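PDB 5VMR: Bot.2110.4 from Unidentified, which is a small three-helix protein, probably designed, that probably binds botulinum neurotoxin. Local coordinates for residues A6-F11 / R22-K27. Numbering follows the deposited sequence.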
loop_
_atom_site.group_PDB
_atom_site.type_symbol
_atom_site.label_atom_id
_atom_site.label_comp_id
_atom_site.label_asym_id
_atom_site.label_seq_id
_atom_site.Cartn_x
_atom_site.Cartn_y
_atom_site.Cartn_z
ATOM N N ALA C 6 0.831 35.403 -13.983
ATOM C CA ALA C 6 -0.608 35.457 -14.199
ATOM C C ALA C 6 -1.324 34.488 -13.265
ATOM O O ALA C 6 -2.392 34.789 -12.738
ATOM C CB ALA C 6 -0.939 35.144 -15.639
ATOM N N LEU C 7 -0.732 33.315 -13.072
ATOM C CA LEU C 7 -1.333 32.312 -12.200
ATOM C C LEU C 7 -1.267 32.742 -10.749
ATOM O O LEU C 7 -2.200 32.519 -9.973
ATOM C CB LEU C 7 -0.639 30.973 -12.376
ATOM C CG LEU C 7 -0.840 30.406 -13.776
ATOM C CD1 LEU C 7 0.287 29.451 -14.109
ATOM C CD2 LEU C 7 -2.191 29.726 -13.861
ATOM N N LYS C 8 -0.144 33.350 -10.390
ATOM C CA LYS C 8 0.062 33.862 -9.042
ATOM C C LYS C 8 -1.050 34.865 -8.693
ATOM O O LYS C 8 -1.602 34.848 -7.593
ATOM C CB LYS C 8 1.461 34.478 -8.951
ATOM C CG LYS C 8 1.869 35.002 -7.603
ATOM C CD LYS C 8 3.394 35.002 -7.495
ATOM C CE LYS C 8 4.021 36.199 -8.191
ATOM N NZ LYS C 8 3.397 37.479 -7.772
ATOM N N ILE C 9 -1.426 35.686 -9.667
ATOM C CA ILE C 9 -2.527 36.628 -9.484
ATOM C C ILE C 9 -3.841 35.906 -9.235
ATOM O O ILE C 9 -4.595 36.279 -8.332
ATOM C CB ILE C 9 -2.690 37.549 -10.712
ATOM C CG1 ILE C 9 -1.401 38.341 -10.944
ATOM C CG2 ILE C 9 -3.909 38.466 -10.555
ATOM C CD1 ILE C 9 -1.354 39.046 -12.269
ATOM N N LYS C 10 -4.127 34.870 -10.026
ATOM C CA LYS C 10 -5.396 34.173 -9.850
ATOM C C LYS C 10 -5.400 33.384 -8.551
ATOM O O LYS C 10 -6.448 33.216 -7.922
ATOM C CB LYS C 10 -5.711 33.242 -11.024
ATOM C CG LYS C 10 -7.161 32.786 -10.968
ATOM C CD LYS C 10 -7.713 32.404 -12.320
ATOM C CE LYS C 10 -9.236 32.412 -12.287
ATOM N NZ LYS C 10 -9.756 32.140 -10.921
ATOM N N PHE C 11 -4.228 32.906 -8.146
ATOM C CA PHE C 11 -4.123 32.251 -6.848
ATOM C C PHE C 11 -4.530 33.229 -5.756
ATOM O O PHE C 11 -5.391 32.930 -4.905
ATOM C CB PHE C 11 -2.711 31.760 -6.570
ATOM C CG PHE C 11 -2.541 31.228 -5.183
ATOM C CD1 PHE C 11 -3.041 29.972 -4.846
ATOM C CD2 PHE C 11 -1.936 31.997 -4.193
ATOM C CE1 PHE C 11 -2.906 29.471 -3.553
ATOM C CE2 PHE C 11 -1.800 31.512 -2.892
ATOM C CZ PHE C 11 -2.286 30.241 -2.570
ATOM N N ARG C 22 -3.594 42.557 -6.538
ATOM C CA ARG C 22 -3.276 43.864 -7.115
ATOM C C ARG C 22 -1.771 44.101 -7.180
ATOM O O ARG C 22 -1.247 44.540 -8.206
ATOM C CB ARG C 22 -3.933 44.981 -6.305
ATOM C CG ARG C 22 -4.974 45.780 -7.061
ATOM C CD ARG C 22 -5.635 46.798 -6.145
ATOM N NE ARG C 22 -7.089 46.772 -6.266
ATOM C CZ ARG C 22 -7.906 46.275 -5.344
ATOM N NH1 ARG C 22 -7.417 45.757 -4.220
ATOM N NH2 ARG C 22 -9.216 46.297 -5.543
ATOM N N LYS C 23 -1.082 43.803 -6.083
ATOM C CA LYS C 23 0.360 44.021 -6.013
ATOM C C LYS C 23 1.076 43.209 -7.079
ATOM O O LYS C 23 1.929 43.732 -7.793
ATOM C CB LYS C 23 0.913 43.658 -4.631
ATOM C CG LYS C 23 0.739 44.749 -3.586
ATOM C CD LYS C 23 0.636 44.191 -2.172
ATOM C CE LYS C 23 0.245 45.290 -1.192
ATOM N NZ LYS C 23 1.338 46.270 -0.972
ATOM N N ALA C 24 0.700 41.937 -7.199
ATOM C CA ALA C 24 1.343 41.037 -8.142
ATOM C C ALA C 24 1.109 41.530 -9.561
ATOM O O ALA C 24 2.030 41.554 -10.375
ATOM C CB ALA C 24 0.827 39.619 -7.969
ATOM N N ALA C 25 -0.125 41.936 -9.847
ATOM C CA ALA C 25 -0.481 42.483 -11.153
ATOM C C ALA C 25 0.370 43.706 -11.514
ATOM O O ALA C 25 0.833 43.828 -12.651
ATOM C CB ALA C 25 -1.956 42.834 -11.188
ATOM N N LYS C 26 0.584 44.599 -10.550
ATOM C CA LYS C 26 1.416 45.780 -10.782
ATOM C C LYS C 26 2.849 45.382 -11.142
ATOM O O LYS C 26 3.412 45.894 -12.109
ATOM C CB LYS C 26 1.415 46.699 -9.553
ATOM C CG LYS C 26 0.069 47.358 -9.263
ATOM C CD LYS C 26 0.113 48.225 -8.001
ATOM C CE LYS C 26 -1.240 48.888 -7.735
ATOM N NZ LYS C 26 -1.247 49.699 -6.482
ATOM N N LYS C 27 3.418 44.451 -10.378
ATOM C CA LYS C 27 4.759 43.926 -10.640
ATOM C C LYS C 27 4.839 43.126 -11.942
ATOM O O LYS C 27 5.834 43.208 -12.662
ATOM C CB LYS C 27 5.227 43.043 -9.478
ATOM C CG LYS C 27 5.115 43.676 -8.101
ATOM C CD LYS C 27 4.838 42.614 -7.042
ATOM C CE LYS C 27 6.083 41.812 -6.702
ATOM N NZ LYS C 27 5.811 40.809 -5.635
#
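Ile9 lies against Ala24 and Ala25, and Lys8 against Ala24, within an antiparallel helical hairpin formed by helices 3-14 and 18-28 of this compact three-helix miniprotein. The N-to-C directions of the two short segments differ by 166°, and their axes approach to 8.8 Å. The register centres on Ile9 and Ala24, whose CA atoms lie 6.0 Å apart, a close approach at which the second helix carries only a methyl side chain.

Ile9 supplies the apolar part. Its CG1 meets Ala24 CB at 3.9 Å, while the terminal CD1 extends past it to lie 3.7 Å from Ala25 CA; the same methyl is 4.0 Å from Ala25 CB. The first torsion explains this reach: CG1 stands anti to the carbonyl carbon (chi1 -60°), and the longer branch runs toward the alanines although the CB bond itself does not point straight at them. Tyr30, in the loop after helix 18-28, packs on both Ile9 and Ala25 and so joins both helices at this spot. The disulfide Cys5-Cys28 ties the same two helices together covalently.

Lys8 makes the other contact by its end. CG is anti to the backbone N (chi1 -177°), and bends at the third and fourth torsions bring NZ to 3.4 Å from Ala24 CB, an ammonium beside a methyl. The nitrogen of this buried lysine obtains its polar partner outside the hairpin, in a salt bridge to an acidic side chain of the other protein chain. Lys27 NZ makes a long, weak ion pair with an acidic side chain of that chain too. Such negative charge would be expected to ease the proximity of the two ammonium groups, with Lys8 NZ lying 4.6 Å from Lys27 NZ.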